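Local coordinates for contact-dependent inhibitor I (Escherichia coli NC101, PDB 5I4Q), which binds the chain of contact-dependent inhibitor A and is probably the immunity protein that protects the cell from it, at residues Glu29-Glu33 with Arg75-Leu79; Leu35-Ile39 with Leu50-Leu54; Leu79-Leu83 with Ala103-Ala107. All blocks are in the same frame, centred on the assembly; numbering follows the deposited sequence.

Contact 1 (Glu29-Glu33 with Arg75-Leu79); sequences EECIE and RIQDL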
loop_
_atom_site.group_PDB
_atom_site.type_symbol
_atom_site.label_atom_id
_atom_site.label_comp_id
_atom_site.label_asym_id
_atom_site.label_seq_id
_atom_site.Cartn_x
_atom_site.Cartn_y
_atom_site.Cartn_z
ATOM N N GLU B 29 -1.301 18.800 1.315
ATOM C CA GLU B 29 -2.577 19.424 1.618
ATOM C C GLU B 29 -2.386 20.785 2.272
ATOM O O GLU B 29 -3.005 21.756 1.876
ATOM C CB GLU B 29 -3.449 18.508 2.494
ATOM C CG GLU B 29 -4.911 18.458 2.075
ATOM C CD GLU B 29 -5.797 17.622 2.990
ATOM O OE1 GLU B 29 -6.345 18.214 3.951
ATOM O OE2 GLU B 29 -5.968 16.408 2.727
ATOM N N GLU B 30 -1.498 20.859 3.238
ATOM C CA GLU B 30 -1.233 22.099 3.942
ATOM C C GLU B 30 -0.612 23.132 3.010
ATOM O O GLU B 30 -1.057 24.265 2.964
ATOM C CB GLU B 30 -0.314 21.836 5.152
ATOM C CG GLU B 30 -1.027 21.171 6.346
ATOM C CD GLU B 30 -0.090 20.548 7.416
ATOM O OE1 GLU B 30 1.119 20.887 7.471
ATOM O OE2 GLU B 30 -0.571 19.693 8.213
ATOM N N CYS B 31 0.416 22.728 2.270
ATOM C CA CYS B 31 1.128 23.610 1.339
ATOM C C CYS B 31 0.174 24.201 0.243
ATOM O O CYS B 31 0.214 25.381 -0.109
ATOM C CB CYS B 31 2.279 22.830 0.709
ATOM S SG CYS B 31 3.702 23.833 0.263
ATOM N N ILE B 32 -0.727 23.372 -0.242
ATOM C CA ILE B 32 -1.719 23.797 -1.191
ATOM C C ILE B 32 -2.732 24.768 -0.574
ATOM O O ILE B 32 -3.076 25.725 -1.235
ATOM C CB ILE B 32 -2.459 22.603 -1.773
ATOM C CG1 ILE B 32 -1.520 21.811 -2.680
ATOM C CG2 ILE B 32 -3.709 23.070 -2.474
ATOM C CD1 ILE B 32 -2.054 20.426 -3.027
ATOM N N GLU B 33 -3.182 24.528 0.670
ATOM C CA GLU B 33 -4.118 25.442 1.365
ATOM C C GLU B 33 -3.533 26.855 1.442
ATOM O O GLU B 33 -4.242 27.831 1.281
ATOM C CB GLU B 33 -4.416 24.981 2.792
ATOM C CG GLU B 33 -5.325 23.769 2.938
ATOM C CD GLU B 33 -5.515 23.338 4.403
ATOM O OE1 GLU B 33 -4.582 23.520 5.234
ATOM O OE2 GLU B 33 -6.603 22.811 4.719
ATOM N N ARG B 75 -10.725 14.571 -0.691
ATOM C CA ARG B 75 -10.271 15.929 -0.823
ATOM C C ARG B 75 -9.177 16.122 -1.860
ATOM O O ARG B 75 -9.276 17.001 -2.743
ATOM C CB ARG B 75 -9.800 16.462 0.529
ATOM C CG ARG B 75 -10.158 17.919 0.727
ATOM C CD ARG B 75 -9.965 18.352 2.167
ATOM N NE ARG B 75 -10.257 19.779 2.253
ATOM C CZ ARG B 75 -9.385 20.735 2.553
ATOM N NH1 ARG B 75 -8.123 20.449 2.852
ATOM N NH2 ARG B 75 -9.793 21.996 2.576
ATOM N N ILE B 76 -8.122 15.329 -1.711
ATOM C CA ILE B 76 -7.014 15.307 -2.660
ATOM C C ILE B 76 -7.470 14.782 -4.048
ATOM O O ILE B 76 -7.033 15.295 -5.035
ATOM C CB ILE B 76 -5.886 14.418 -2.130
ATOM C CG1 ILE B 76 -5.341 14.968 -0.807
ATOM C CG2 ILE B 76 -4.776 14.241 -3.157
ATOM C CD1 ILE B 76 -4.404 16.143 -1.001
ATOM N N GLN B 77 -8.345 13.791 -4.123
ATOM C CA GLN B 77 -8.914 13.361 -5.406
ATOM C C GLN B 77 -9.652 14.468 -6.139
ATOM O O GLN B 77 -9.476 14.646 -7.324
ATOM C CB GLN B 77 -9.863 12.200 -5.254
ATOM C CG GLN B 77 -9.324 10.871 -5.729
ATOM C CD GLN B 77 -10.181 9.705 -5.230
ATOM O OE1 GLN B 77 -10.184 9.380 -4.032
ATOM N NE2 GLN B 77 -10.905 9.075 -6.138
ATOM N N ASP B 78 -10.477 15.213 -5.429
ATOM C CA ASP B 78 -11.156 16.360 -5.997
ATOM C C ASP B 78 -10.185 17.411 -6.439
ATOM O O ASP B 78 -10.332 17.951 -7.536
ATOM C CB ASP B 78 -12.144 16.970 -5.011
ATOM C CG ASP B 78 -13.350 16.074 -4.773
ATOM O OD1 ASP B 78 -13.646 15.158 -5.601
ATOM O OD2 ASP B 78 -14.005 16.277 -3.736
ATOM N N LEU B 79 -9.174 17.667 -5.635
ATOM C CA LEU B 79 -8.144 18.584 -6.035
ATOM C C LEU B 79 -7.422 18.168 -7.322
ATOM O O LEU B 79 -7.180 19.015 -8.204
ATOM C CB LEU B 79 -7.099 18.761 -4.944
ATOM C CG LEU B 79 -6.027 19.733 -5.464
ATOM C CD1 LEU B 79 -5.793 20.852 -4.465
ATOM C CD2 LEU B 79 -4.735 19.052 -5.915
#
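A salt-bridge network beside an apolar patch joins helix 4-40 to helix 74-82, with E29 and E33, one turn apart, whose carboxylates both reach R75. R75 NH1 bonds to E29 OE1 at 3.1 Å, bent to 138° at the hydrogen, and comes to the oxygen from above the carboxylate plane, the two flat groups being 68° apart. R75 NH1 makes only a weak bond to E33 OE2, 3.4 Å. Both oxygens lie at the guanidinium edge, near its plane, and both bonds are made by NH1. The arginine chain runs extended from CG to NE, which carries the charge across to helix 4-40.

Beside the ions, E29 CG rests on I76 CD1 at 3.9 Å. Deeper, I32 and L79 meet tip to tip, I32 CG2 lying 3.6 Å from L79 CD1; both are buried, and L61 of helix 44-66 touches each. W104 from the C-terminal loop makes a cation-pi contact with R75. The segment axes stay 12.2 Å apart, a gap bridged by long side chains. The salt-bridge network of E29, E33 and R75, next to the I32-L79 apolar contact, thus joins two helices of this all-helical chain at an angle of 51°.

Contact 2 (Leu35-Ile39 with Leu50-Leu54); sequences LVHQI and LFDDL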
loop_
_atom_site.group_PDB
_atom_site.type_symbol
_atom_site.label_atom_id
_atom_site.label_comp_id
_atom_site.label_asym_id
_atom_site.label_seq_id
_atom_site.Cartn_x
_atom_site.Cartn_y
_atom_site.Cartn_z
ATOM N N LEU B 35 -0.967 28.113 -0.581
ATOM C CA LEU B 35 -0.851 28.687 -1.942
ATOM C C LEU B 35 -2.130 29.251 -2.446
ATOM O O LEU B 35 -2.151 30.304 -3.078
ATOM C CB LEU B 35 -0.408 27.652 -2.957
ATOM C CG LEU B 35 1.077 27.403 -2.999
ATOM C CD1 LEU B 35 1.338 26.180 -3.857
ATOM C CD2 LEU B 35 1.814 28.609 -3.542
ATOM N N VAL B 36 -3.208 28.515 -2.215
ATOM C CA VAL B 36 -4.547 28.988 -2.545
ATOM C C VAL B 36 -4.800 30.318 -1.808
ATOM O O VAL B 36 -5.240 31.265 -2.426
ATOM C CB VAL B 36 -5.621 27.944 -2.215
ATOM C CG1 VAL B 36 -7.027 28.533 -2.377
ATOM C CG2 VAL B 36 -5.509 26.696 -3.128
ATOM N N HIS B 37 -4.499 30.377 -0.509
ATOM C CA HIS B 37 -4.657 31.600 0.281
ATOM C C HIS B 37 -3.847 32.750 -0.297
ATOM O O HIS B 37 -4.409 33.826 -0.515
ATOM C CB HIS B 37 -4.252 31.336 1.724
ATOM C CG HIS B 37 -4.521 32.464 2.659
ATOM N ND1 HIS B 37 -5.796 32.906 2.943
ATOM C CD2 HIS B 37 -3.682 33.204 3.431
ATOM C CE1 HIS B 37 -5.728 33.895 3.818
ATOM N NE2 HIS B 37 -4.459 34.082 4.141
ATOM N N GLN B 38 -2.565 32.510 -0.590
ATOM C CA GLN B 38 -1.681 33.546 -1.162
ATOM C C GLN B 38 -2.175 34.043 -2.508
ATOM O O GLN B 38 -2.234 35.252 -2.733
ATOM C CB GLN B 38 -0.241 33.062 -1.334
ATOM C CG GLN B 38 0.510 32.737 -0.051
ATOM C CD GLN B 38 1.827 31.993 -0.309
ATOM O OE1 GLN B 38 2.029 30.865 0.162
ATOM N NE2 GLN B 38 2.721 32.615 -1.059
ATOM N N ILE B 39 -2.511 33.114 -3.403
ATOM C CA ILE B 39 -3.028 33.454 -4.724
ATOM C C ILE B 39 -4.263 34.351 -4.634
ATOM O O ILE B 39 -4.422 35.287 -5.411
ATOM C CB ILE B 39 -3.347 32.171 -5.535
ATOM C CG1 ILE B 39 -2.062 31.487 -5.962
ATOM C CG2 ILE B 39 -4.147 32.468 -6.803
ATOM C CD1 ILE B 39 -2.246 30.008 -6.305
ATOM N N LEU B 50 2.994 31.505 -8.243
ATOM C CA LEU B 50 2.300 30.777 -7.222
ATOM C C LEU B 50 1.456 29.689 -7.842
ATOM O O LEU B 50 1.359 28.617 -7.299
ATOM C CB LEU B 50 1.426 31.695 -6.357
ATOM C CG LEU B 50 2.161 32.779 -5.543
ATOM C CD1 LEU B 50 1.139 33.749 -4.968
ATOM C CD2 LEU B 50 3.006 32.145 -4.434
ATOM N N PHE B 51 0.868 29.974 -8.989
ATOM C CA PHE B 51 0.104 28.999 -9.739
ATOM C C PHE B 51 1.054 27.943 -10.266
ATOM O O PHE B 51 0.716 26.787 -10.249
ATOM C CB PHE B 51 -0.611 29.641 -10.925
ATOM C CG PHE B 51 -1.984 30.137 -10.629
ATOM C CD1 PHE B 51 -2.976 29.269 -10.263
ATOM C CD2 PHE B 51 -2.300 31.445 -10.790
ATOM C CE1 PHE B 51 -4.265 29.706 -10.016
ATOM C CE2 PHE B 51 -3.590 31.907 -10.560
ATOM C CZ PHE B 51 -4.585 31.023 -10.180
ATOM N N ASP B 52 2.253 28.333 -10.686
ATOM C CA ASP B 52 3.230 27.361 -11.196
ATOM C C ASP B 52 3.547 26.301 -10.141
ATOM O O ASP B 52 3.593 25.110 -10.454
ATOM C CB ASP B 52 4.544 28.045 -11.605
ATOM C CG ASP B 52 4.406 29.007 -12.836
ATOM O OD1 ASP B 52 3.378 28.994 -13.595
ATOM O OD2 ASP B 52 5.376 29.777 -13.047
ATOM N N ASP B 53 3.744 26.746 -8.894
ATOM C CA ASP B 53 3.932 25.833 -7.733
ATOM C C ASP B 53 2.689 24.980 -7.468
ATOM O O ASP B 53 2.785 23.789 -7.291
ATOM C CB ASP B 53 4.272 26.588 -6.441
ATOM C CG ASP B 53 5.604 27.324 -6.510
ATOM O OD1 ASP B 53 6.477 26.979 -7.359
ATOM O OD2 ASP B 53 5.785 28.269 -5.705
ATOM N N LEU B 54 1.521 25.605 -7.475
ATOM C CA LEU B 54 0.282 24.895 -7.246
ATOM C C LEU B 54 0.067 23.806 -8.271
ATOM O O LEU B 54 -0.244 22.692 -7.916
ATOM C CB LEU B 54 -0.869 25.882 -7.308
ATOM C CG LEU B 54 -2.254 25.287 -7.132
ATOM C CD1 LEU B 54 -2.339 24.599 -5.777
ATOM C CD2 LEU B 54 -3.316 26.355 -7.184
#
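I39 and L50 are the nearest CA pair of segments 35-39 and 50-54, their CA atoms 6.5 Å apart, and the isoleucine can be followed outward from its CB. That atom branches in two directions. I39 CG2, anti to the backbone N, goes to the aromatic ring of F51 and touches F51 CZ at 3.7 Å, with F51 CE2 nearly as near. I39 CG1 takes the other branch, anti to the carbonyl carbon (chi1 -72°), and packs on L50 CB at 3.5 Å as the two side chains run alongside each other, pointing opposite ways. The chain ends at I39 CD1, which meets L54 CD2 and also lies over one face of F51, 4.3 Å from the ring centroid and 17° off its normal: a CH-pi contact. One isoleucine thus touches three residues of the facing helix through different carbons.

L35, one turn earlier, extends the apolar seam. Its two methyls divide the work: L35 CD2 meets L50 CD2 at 3.8 Å, while L35 CD1 lies against the backbone N of L54 at 3.7 Å and near D53 CB. Q38 borders the seam, Q38 NE2 lying close to L50 CD2 at 3.4 Å, a polar-apolar touch and not a bond; Q38 OE1 has a weak hydrogen bond to S34 one turn back. The interface between these segments is therefore held by packing.

Behind it, H95 and F98 of helix 88-99 cover I39, and L83 reaches L54. The segment axes approach to 9.9 Å with their directions 159° apart. Only a short turn separates helix 4-40 from helix 44-66, so this near-antiparallel packing is that of an alpha-helical hairpin.

Contact 3 (Leu79-Leu83 with Ala103-Ala107); sequences LIYHL and AWPEA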
loop_
_atom_site.group_PDB
_atom_site.type_symbol
_atom_site.label_atom_id
_atom_site.label_comp_id
_atom_site.label_asym_id
_atom_site.label_seq_id
_atom_site.Cartn_x
_atom_site.Cartn_y
_atom_site.Cartn_z
ATOM N N LEU B 79 -9.174 17.667 -5.635
ATOM C CA LEU B 79 -8.144 18.584 -6.035
ATOM C C LEU B 79 -7.422 18.168 -7.322
ATOM O O LEU B 79 -7.180 19.015 -8.204
ATOM C CB LEU B 79 -7.099 18.761 -4.944
ATOM C CG LEU B 79 -6.027 19.733 -5.464
ATOM C CD1 LEU B 79 -5.793 20.852 -4.465
ATOM C CD2 LEU B 79 -4.735 19.052 -5.915
ATOM N N ILE B 80 -7.048 16.892 -7.423
ATOM C CA ILE B 80 -6.377 16.388 -8.625
ATOM C C ILE B 80 -7.229 16.597 -9.891
ATOM O O ILE B 80 -6.724 16.986 -10.946
ATOM C CB ILE B 80 -6.011 14.922 -8.494
ATOM C CG1 ILE B 80 -4.874 14.714 -7.463
ATOM C CG2 ILE B 80 -5.610 14.351 -9.841
ATOM C CD1 ILE B 80 -4.609 13.245 -7.222
ATOM N N TYR B 81 -8.521 16.365 -9.780
ATOM C CA TYR B 81 -9.422 16.643 -10.898
ATOM C C TYR B 81 -9.518 18.149 -11.203
ATOM O O TYR B 81 -9.178 18.635 -12.287
ATOM C CB TYR B 81 -10.809 16.049 -10.606
ATOM C CG TYR B 81 -11.818 16.509 -11.603
ATOM C CD1 TYR B 81 -11.915 15.904 -12.879
ATOM C CD2 TYR B 81 -12.652 17.585 -11.322
ATOM C CE1 TYR B 81 -12.811 16.373 -13.827
ATOM C CE2 TYR B 81 -13.559 18.042 -12.264
ATOM C CZ TYR B 81 -13.633 17.430 -13.500
ATOM O OH TYR B 81 -14.506 17.926 -14.412
ATOM N N HIS B 82 -9.991 18.915 -10.253
ATOM C CA HIS B 82 -10.251 20.356 -10.520
ATOM C C HIS B 82 -9.056 21.176 -10.998
ATOM O O HIS B 82 -9.232 22.098 -11.785
ATOM C CB HIS B 82 -10.808 21.014 -9.285
ATOM C CG HIS B 82 -12.161 20.508 -8.901
ATOM N ND1 HIS B 82 -13.281 20.746 -9.669
ATOM C CD2 HIS B 82 -12.592 19.857 -7.798
ATOM C CE1 HIS B 82 -14.334 20.213 -9.078
ATOM N NE2 HIS B 82 -13.943 19.677 -7.938
ATOM N N LEU B 83 -7.850 20.843 -10.538
ATOM C CA LEU B 83 -6.650 21.616 -10.862
ATOM C C LEU B 83 -5.769 21.012 -11.933
ATOM O O LEU B 83 -4.654 21.467 -12.145
ATOM C CB LEU B 83 -5.830 21.825 -9.605
ATOM C CG LEU B 83 -6.388 22.836 -8.570
ATOM C CD1 LEU B 83 -5.286 23.281 -7.618
ATOM C CD2 LEU B 83 -6.956 24.075 -9.184
ATOM N N ALA B 103 -11.307 28.506 -0.455
ATOM C CA ALA B 103 -10.148 27.984 0.286
ATOM C C ALA B 103 -9.580 26.676 -0.290
ATOM O O ALA B 103 -8.453 26.297 0.015
ATOM C CB ALA B 103 -10.522 27.780 1.757
ATOM N N TRP B 104 -10.360 25.989 -1.109
ATOM C CA TRP B 104 -9.963 24.708 -1.684
ATOM C C TRP B 104 -10.726 24.546 -3.003
ATOM O O TRP B 104 -11.869 24.914 -3.084
ATOM C CB TRP B 104 -10.331 23.583 -0.716
ATOM C CG TRP B 104 -9.735 22.278 -1.073
ATOM C CD1 TRP B 104 -10.351 21.251 -1.703
ATOM C CD2 TRP B 104 -8.387 21.848 -0.830
ATOM N NE1 TRP B 104 -9.478 20.206 -1.887
ATOM C CE2 TRP B 104 -8.264 20.542 -1.355
ATOM C CE3 TRP B 104 -7.272 22.436 -0.222
ATOM C CZ2 TRP B 104 -7.073 19.803 -1.275
ATOM C CZ3 TRP B 104 -6.080 21.708 -0.164
ATOM C CH2 TRP B 104 -6.003 20.398 -0.673
ATOM N N PRO B 105 -10.117 23.991 -4.037
ATOM C CA PRO B 105 -10.849 23.825 -5.298
ATOM C C PRO B 105 -12.140 22.995 -5.244
ATOM O O PRO B 105 -12.205 21.961 -4.605
ATOM C CB PRO B 105 -9.841 23.127 -6.193
ATOM C CG PRO B 105 -8.534 23.489 -5.635
ATOM C CD PRO B 105 -8.707 23.618 -4.163
ATOM N N GLU B 106 -13.151 23.486 -5.942
ATOM C CA GLU B 106 -14.433 22.810 -6.081
ATOM C C GLU B 106 -15.232 23.583 -7.114
ATOM O O GLU B 106 -14.963 24.744 -7.382
ATOM C CB GLU B 106 -15.173 22.750 -4.762
ATOM C CG GLU B 106 -14.985 23.998 -3.936
ATOM C CD GLU B 106 -16.079 24.204 -2.915
ATOM O OE1 GLU B 106 -15.872 23.797 -1.749
ATOM O OE2 GLU B 106 -17.130 24.776 -3.288
ATOM N N ALA B 107 -16.216 22.934 -7.705
ATOM C CA ALA B 107 -16.993 23.554 -8.805
ATOM C C ALA B 107 -17.978 24.583 -8.269
ATOM O O ALA B 107 -18.620 24.342 -7.231
ATOM C CB ALA B 107 -17.735 22.484 -9.589
#
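W104 offers a face of its indole to L79, and the two side chains cross at about a right angle. Methyl CD1 of L79 stands over the six-membered ring of W104, 4.0 Å from its centroid and 26° off the normal, displaced toward the rim, where W104 CZ2 is nearest at 3.6 Å. With CG of the tryptophan anti to the backbone N, chi1 -168°, one indole face receives both L79 CD1 and P105 CD.

The proline ring in turn is set across L83. P105 CG touches L83 CG at 3.7 Å and both leucine methyls at similar range, while P105 CB meets H82 CB at 3.9 Å. H82 lies between two partners: on one face is CD2 of Y81, and over the opposite face comes E106 CA, 3.9 Å from the imidazole centroid and 18° off its normal. That second CH-pi contact is made by main chain; the glutamate side chain itself is poorly ordered. A107 N approaches H82 CE1 obliquely at 3.6 Å. Y81, beside this junction, hydrogen-bonds E73 and Q87 of the contact-dependent inhibitor A chain.

Thus the extended C-terminal loop lies along the end of helix 74-82, where L83 is the first residue to leave helical geometry. W94 of helix 88-99 touches H82, L83 and P105, helix 4-40 packs on W104, and Q58 of helix 44-66 reaches L83.

How the contacts relate
Contacts 1 and 3 lie closest, their centres 8 Å apart; contact 2 is 12 Å from contact 1 and 13 Å from contact 3. Helix 4-40 serves contacts 1 and 2, helix 74-82 serves contacts 1 and 3, and L79 belongs to both of the latter. Along the chain, contact 2 closes between the two segments of contact 1, and contact 3 starts where contact 1 ends. Direct touches link them: I32 CG2 to L54 CD1 at 3.9 Å, L54 CG to L83 CD1 at 3.7 Å, and E29 CG to W104 CH2 at 3.5 Å. These join the three contacts into one packed cluster of helices 4-40, 44-66 and 74-82 with the C-terminal loop, helix 74-82 also facing the inhibitor A chain.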